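Local coordinates for amino acid ABC transporter, periplasmic amino acid-binding protein, putative (Streptococcus pneumoniae, PDB 4I62) that binds L-arginine between its two lobes and probably delivers it, as the substrate-binding protein AbpA, to an amino acid ABC transporter, at residues A102-S107 with V229-D234; D120-Y125 with A241-I246. All coordinates share one frame; numbering follows the deposited sequence. Where two conformers were deposited one is given.

Contact 1 of 2, residues A102-S107 with V229-D234. With ARG (arginine), chain B.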
loop_
_atom_site.group_PDB
_atom_site.type_symbol
_atom_site.label_atom_id
_atom_site.label_comp_id
_atom_site.label_asym_id
_atom_site.label_seq_id
_atom_site.Cartn_x
_atom_site.Cartn_y
_atom_site.Cartn_z
ATOM N N ALA A 102 6.778 -5.778 15.349
ATOM C CA ALA A 102 6.859 -4.388 14.901
ATOM C C ALA A 102 5.875 -3.571 15.718
ATOM O O ALA A 102 4.885 -4.115 16.226
ATOM C CB ALA A 102 6.548 -4.275 13.411
ATOM N N ASP A 103 6.121 -2.268 15.844
ATOM C CA ASP A 103 5.237 -1.380 16.598
ATOM C C ASP A 103 4.083 -0.817 15.765
ATOM O O ASP A 103 2.973 -0.629 16.284
ATOM C CB ASP A 103 6.056 -0.212 17.142
ATOM C CG ASP A 103 7.164 -0.680 18.054
ATOM O OD1 ASP A 103 6.871 -1.492 18.962
ATOM O OD2 ASP A 103 8.341 -0.289 17.854
ATOM N N LEU A 104 4.355 -0.515 14.497
ATOM C CA LEU A 104 3.358 0.061 13.585
ATOM C C LEU A 104 3.484 -0.641 12.251
ATOM O O LEU A 104 4.585 -1.043 11.880
ATOM C CB LEU A 104 3.598 1.567 13.336
ATOM C CG LEU A 104 3.540 2.473 14.548
ATOM C CD1 LEU A 104 3.916 3.897 14.140
ATOM C CD2 LEU A 104 2.146 2.434 15.214
ATOM N N ALA A 105 2.369 -0.709 11.533
ATOM C CA ALA A 105 2.400 -0.995 10.099
ATOM C C ALA A 105 2.069 0.305 9.388
ATOM O O ALA A 105 0.969 0.843 9.570
ATOM C CB ALA A 105 1.390 -2.066 9.717
ATOM N N ILE A 106 3.021 0.793 8.596
ATOM C CA ILE A 106 2.799 1.967 7.749
ATOM C C ILE A 106 3.185 1.491 6.344
ATOM O O ILE A 106 4.366 1.484 5.979
ATOM C CB ILE A 106 3.622 3.213 8.171
ATOM C CG1 ILE A 106 3.472 3.478 9.675
ATOM C CG2 ILE A 106 3.138 4.406 7.350
ATOM C CD1 ILE A 106 4.301 4.678 10.170
ATOM N N SER A 107 2.177 1.037 5.591
ATOM C CA SER A 107 2.476 0.249 4.411
ATOM C C SER A 107 1.307 0.298 3.430
ATOM O O SER A 107 0.961 -0.732 2.809
ATOM C CB SER A 107 2.807 -1.198 4.801
ATOM O OG SER A 107 3.426 -1.945 3.744
ATOM N N VAL A 229 -2.551 3.899 9.712
ATOM C CA VAL A 229 -1.477 3.209 10.405
ATOM C C VAL A 229 -2.076 2.187 11.357
ATOM O O VAL A 229 -2.975 2.518 12.130
ATOM C CB VAL A 229 -0.646 4.223 11.185
ATOM C CG1 VAL A 229 0.410 3.526 12.054
ATOM C CG2 VAL A 229 -0.051 5.274 10.250
ATOM N N ALA A 230 -1.593 0.941 11.282
ATOM C CA ALA A 230 -2.109 -0.103 12.191
ATOM C C ALA A 230 -1.181 -0.288 13.356
ATOM O O ALA A 230 0.058 -0.206 13.232
ATOM C CB ALA A 230 -2.258 -1.436 11.450
ATOM N N MET A 231 -1.777 -0.569 14.498
ATOM C CA MET A 231 -1.025 -0.819 15.715
ATOM C C MET A 231 -1.804 -1.823 16.573
ATOM O O MET A 231 -2.946 -2.166 16.263
ATOM C CB MET A 231 -0.755 0.490 16.463
ATOM C CG MET A 231 -1.983 1.144 16.996
ATOM S SD MET A 231 -1.762 2.918 17.295
ATOM C CE MET A 231 -1.996 3.559 15.631
ATOM N N LYS A 232 -1.159 -2.320 17.615
ATOM C CA LYS A 232 -1.834 -3.263 18.490
ATOM C C LYS A 232 -3.039 -2.628 19.155
ATOM O O LYS A 232 -3.071 -1.419 19.436
ATOM C CB LYS A 232 -0.883 -3.862 19.518
ATOM C CG LYS A 232 -0.166 -5.113 19.009
ATOM C CD LYS A 232 0.827 -5.633 20.041
ATOM C CE LYS A 232 0.116 -6.090 21.306
ATOM N NZ LYS A 232 -0.830 -7.216 21.013
ATOM N N LYS A 233 -4.031 -3.473 19.427
ATOM C CA LYS A 233 -5.271 -3.047 20.043
ATOM C C LYS A 233 -4.959 -2.376 21.362
ATOM O O LYS A 233 -4.019 -2.766 22.056
ATOM C CB LYS A 233 -6.172 -4.263 20.294
ATOM C CG LYS A 233 -7.647 -3.933 20.453
ATOM C CD LYS A 233 -8.177 -3.388 19.151
ATOM C CE LYS A 233 -9.687 -3.279 19.139
ATOM N NZ LYS A 233 -10.144 -2.757 17.815
ATOM N N ASP A 234 -5.744 -1.370 21.718
ATOM C CA ASP A 234 -5.571 -0.671 22.989
ATOM C C ASP A 234 -4.187 -0.020 23.180
ATOM O O ASP A 234 -3.525 -0.225 24.193
ATOM C CB ASP A 234 -5.885 -1.605 24.165
ATOM C CG ASP A 234 -7.223 -2.313 24.008
ATOM O OD1 ASP A 234 -8.098 -1.784 23.286
ATOM O OD2 ASP A 234 -7.404 -3.397 24.608
HETATM N N ARG B . -4.271 -1.243 0.531
HETATM C CA ARG B . -4.163 -2.716 0.368
HETATM C C ARG B . -4.389 -3.442 1.692
HETATM O O ARG B . -4.268 -2.811 2.763
HETATM C CB ARG B . -2.852 -3.099 -0.294
HETATM C CG ARG B . -1.620 -2.566 0.442
HETATM C CD ARG B . -0.339 -3.195 -0.066
HETATM N NE ARG B . 0.806 -2.454 0.429
HETATM C CZ ARG B . 2.066 -2.760 0.197
HETATM N NH1 ARG B . 3.034 -2.013 0.716
HETATM N NH2 ARG B . 2.366 -3.822 -0.549
HETATM O OXT ARG B . -4.645 -4.689 1.629
HETATM O O HOH W 1 1.604 -1.814 18.235
#

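Contact 2 of 2, residues D120-Y125 with A241-I246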
loop_
_atom_site.group_PDB
_atom_site.type_symbol
_atom_site.label_atom_id
_atom_site.label_comp_id
_atom_site.label_asym_id
_atom_site.label_seq_id
_atom_site.Cartn_x
_atom_site.Cartn_y
_atom_site.Cartn_z
ATOM N N ASP A 120 -5.801 -1.510 16.414
ATOM C CA ASP A 120 -6.117 -0.087 16.484
ATOM C C ASP A 120 -5.644 0.483 15.136
ATOM O O ASP A 120 -4.578 0.099 14.605
ATOM C CB ASP A 120 -5.330 0.619 17.613
ATOM C CG ASP A 120 -6.058 0.668 18.956
ATOM O OD1 ASP A 120 -7.070 -0.059 19.147
ATOM O OD2 ASP A 120 -5.569 1.444 19.834
ATOM N N PHE A 121 -6.411 1.432 14.607
ATOM C CA PHE A 121 -5.973 2.187 13.457
ATOM C C PHE A 121 -5.900 3.657 13.789
ATOM O O PHE A 121 -6.740 4.201 14.511
ATOM C CB PHE A 121 -6.944 2.033 12.275
ATOM C CG PHE A 121 -6.771 0.756 11.490
ATOM C CD1 PHE A 121 -5.720 0.647 10.616
ATOM C CD2 PHE A 121 -7.657 -0.296 11.607
ATOM C CE1 PHE A 121 -5.561 -0.501 9.836
ATOM C CE2 PHE A 121 -7.487 -1.458 10.835
ATOM C CZ PHE A 121 -6.440 -1.549 9.954
ATOM N N SER A 122 -4.923 4.322 13.215
ATOM C CA SER A 122 -4.925 5.772 13.203
ATOM C C SER A 122 -6.130 6.312 12.460
ATOM O O SER A 122 -6.839 5.578 11.727
ATOM C CB SER A 122 -3.661 6.306 12.525
ATOM O OG SER A 122 -3.692 6.113 11.122
ATOM N N THR A 123 -6.357 7.609 12.609
ATOM C CA THR A 123 -7.230 8.315 11.699
ATOM C C THR A 123 -6.705 8.092 10.254
ATOM O O THR A 123 -5.510 7.895 10.035
ATOM C CB THR A 123 -7.237 9.790 12.070
ATOM O OG1 THR A 123 -8.364 10.435 11.484
ATOM C CG2 THR A 123 -6.005 10.494 11.609
ATOM N N PRO A 124 -7.587 8.109 9.251
ATOM C CA PRO A 124 -7.096 7.821 7.901
ATOM C C PRO A 124 -6.211 8.926 7.358
ATOM O O PRO A 124 -6.413 10.131 7.686
ATOM C CB PRO A 124 -8.376 7.756 7.055
ATOM C CG PRO A 124 -9.488 7.576 8.014
ATOM C CD PRO A 124 -9.056 8.072 9.350
ATOM N N TYR A 125 -5.272 8.557 6.513
ATOM C CA TYR A 125 -4.392 9.521 5.885
ATOM C C TYR A 125 -4.449 9.576 4.368
ATOM O O TYR A 125 -3.776 10.438 3.788
ATOM C CB TYR A 125 -2.944 9.421 6.375
ATOM C CG TYR A 125 -2.217 8.163 5.964
ATOM C CD1 TYR A 125 -1.546 8.088 4.759
ATOM C CD2 TYR A 125 -2.146 7.064 6.824
ATOM C CE1 TYR A 125 -0.842 6.924 4.386
ATOM C CE2 TYR A 125 -1.446 5.904 6.483
ATOM C CZ TYR A 125 -0.794 5.853 5.256
ATOM O OH TYR A 125 -0.085 4.725 4.917
ATOM N N ALA A 241 -0.130 9.952 19.429
ATOM C CA ALA A 241 1.050 10.469 18.780
ATOM C C ALA A 241 0.968 10.368 17.266
ATOM O O ALA A 241 1.350 11.322 16.559
ATOM C CB ALA A 241 2.299 9.777 19.309
ATOM N N VAL A 242 0.500 9.227 16.782
ATOM C CA VAL A 242 0.354 9.047 15.359
ATOM C C VAL A 242 -0.668 10.030 14.799
ATOM O O VAL A 242 -0.431 10.668 13.752
ATOM C CB VAL A 242 -0.017 7.576 15.055
ATOM C CG1 VAL A 242 -0.318 7.426 13.598
ATOM C CG2 VAL A 242 1.110 6.636 15.439
ATOM N N ASP A 243 -1.807 10.154 15.463
ATOM C CA ASP A 243 -2.870 11.042 14.957
ATOM C C ASP A 243 -2.488 12.518 15.029
ATOM O O ASP A 243 -2.875 13.277 14.148
ATOM C CB ASP A 243 -4.179 10.763 15.701
ATOM C CG ASP A 243 -4.842 9.480 15.211
ATOM O OD1 ASP A 243 -4.327 8.858 14.244
ATOM O OD2 ASP A 243 -5.875 9.086 15.733
ATOM N N LYS A 244 -1.747 12.930 16.064
ATOM C CA LYS A 244 -1.238 14.297 16.115
ATOM C C LYS A 244 -0.372 14.578 14.885
ATOM O O LYS A 244 -0.428 15.653 14.302
ATOM C CB LYS A 244 -0.417 14.493 17.396
ATOM C CG LYS A 244 0.288 15.830 17.490
ATOM C CD LYS A 244 1.166 15.875 18.733
ATOM C CE LYS A 244 1.713 17.267 19.003
ATOM N NZ LYS A 244 2.376 17.862 17.817
ATOM N N THR A 245 0.452 13.599 14.520
ATOM C CA THR A 245 1.352 13.739 13.379
ATOM C C THR A 245 0.591 13.805 12.053
ATOM O O THR A 245 0.857 14.679 11.222
ATOM C CB THR A 245 2.402 12.600 13.370
ATOM O OG1 THR A 245 3.085 12.560 14.612
ATOM C CG2 THR A 245 3.412 12.782 12.253
ATOM N N ILE A 246 -0.369 12.888 11.874
ATOM C CA ILE A 246 -1.183 12.917 10.673
ATOM C C ILE A 246 -1.942 14.237 10.569
ATOM O O ILE A 246 -1.971 14.850 9.504
ATOM C CB ILE A 246 -2.133 11.703 10.607
ATOM C CG1 ILE A 246 -1.310 10.416 10.408
ATOM C CG2 ILE A 246 -3.129 11.871 9.478
ATOM C CD1 ILE A 246 -2.129 9.136 10.673
#

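Contact 1 of 2, residues A102-S107 with V229-D234
A105 and A230 face each other as an antiparallel hydrogen-bonded pair, each backbone using both its N-H and its carbonyl. The bond from A105 N to A230 O is 2.9 Å long and nearly straight (166°); the return bond from A230 N to A105 O measures 3.1 Å. Weaker CA-H...O contacts flank this single bridge, from L104 CA to A230 O and from V229 CA to A105 O. Beyond the bridge a water links the two segments, donating to D103 O and accepting from K232 N. The D103 carboxylate turns to V42 N and K38 instead.

On one face, A105 CB meets A230 CB at 4.1 Å beneath helix 90-98. On the other, V229 CG1, anti to its backbone N (chi1 174°), reaches between two partners: L104 CD2 at 3.8 Å and I106 CG1 at 3.9 Å. L104 CD2 also lies 3.7 Å from M231 CB, the two side chains running side by side, with L238 of helix 236-251 packed on both.

In this type II periplasmic binding protein fold the bridge joins strand 104-105, at the margin of the parallel sheet, to strand 226-232. Past it, S107 O accepts from NE (2.9 Å) and NH1 of the bound arginine, and S107 OG bonds NH1. The paired backbone and apolar packing probably help hold the segment that runs on to S107 and the guanidinium group.

Contact 2 of 2, residues D120-Y125 with A241-I246
T123 N donates to the D243 carboxylate, joining 120-125 to helix 236-251 of the type II periplasmic binding protein fold. The bond to OD1 is 2.9 Å from T123 N and arrives on the syn side, 30° out of the carboxylate plane; the one to OD2 is weak. OD1 of D243 also lies 3.1 Å from S122 CB and 3.5 Å from T123 CG2, so one oxygen sits at the join of these two residues. With chi1 at -76°, D243 CG stands anti to its own carbonyl carbon, an orientation that carries the carboxylate from the flank of the helix to the T123 amide.

One turn later I246 supplies the apolar half. Its CG2 packs on T123 CG2 at 3.8 Å and on Y125 CB at 4.0 Å, the T123 and I246 side chains lying alongside one another with their ends reversed. The other branch ends in CD1, which approaches S122 OG and T123 O and meets the Y125 ring obliquely. V242 CG1, a turn earlier, closes on S122 CB.

Further out, K239 forms a salt bridge with D243 OD2 and a hydrogen bond to F121 O, linking the carboxylate to the F121 carbonyl and probably stabilising its negative charge. P124 O accepts from K250 of the same helix. The far side of helix 236-251, at T245, packs on helix 67-79. S122 OG accepts from V229 N and donates to T123 O at 2.8 Å, approaching from above the plane of that carbonyl.

In the fold
Strand 226-232 ties the two contacts together: it supplies one side of contact 1, lies beside strand 119-121 of contact 2, and leads in the chain to helix 236-251. Their centres are 10 Å apart, and besides the bond at S122 a probable hydrogen bond from M231 N to D120 O connects them directly. Contact 1 is buried and combines a backbone bridge with apolar side chains close to the arginine. Contact 2 is only partly buried and relies on a helix carboxylate gripping a backbone amide, with I246 adding packing. Helix 236-251 also touches L104, V229 and M231, so it backs contact 1 while forming half of contact 2.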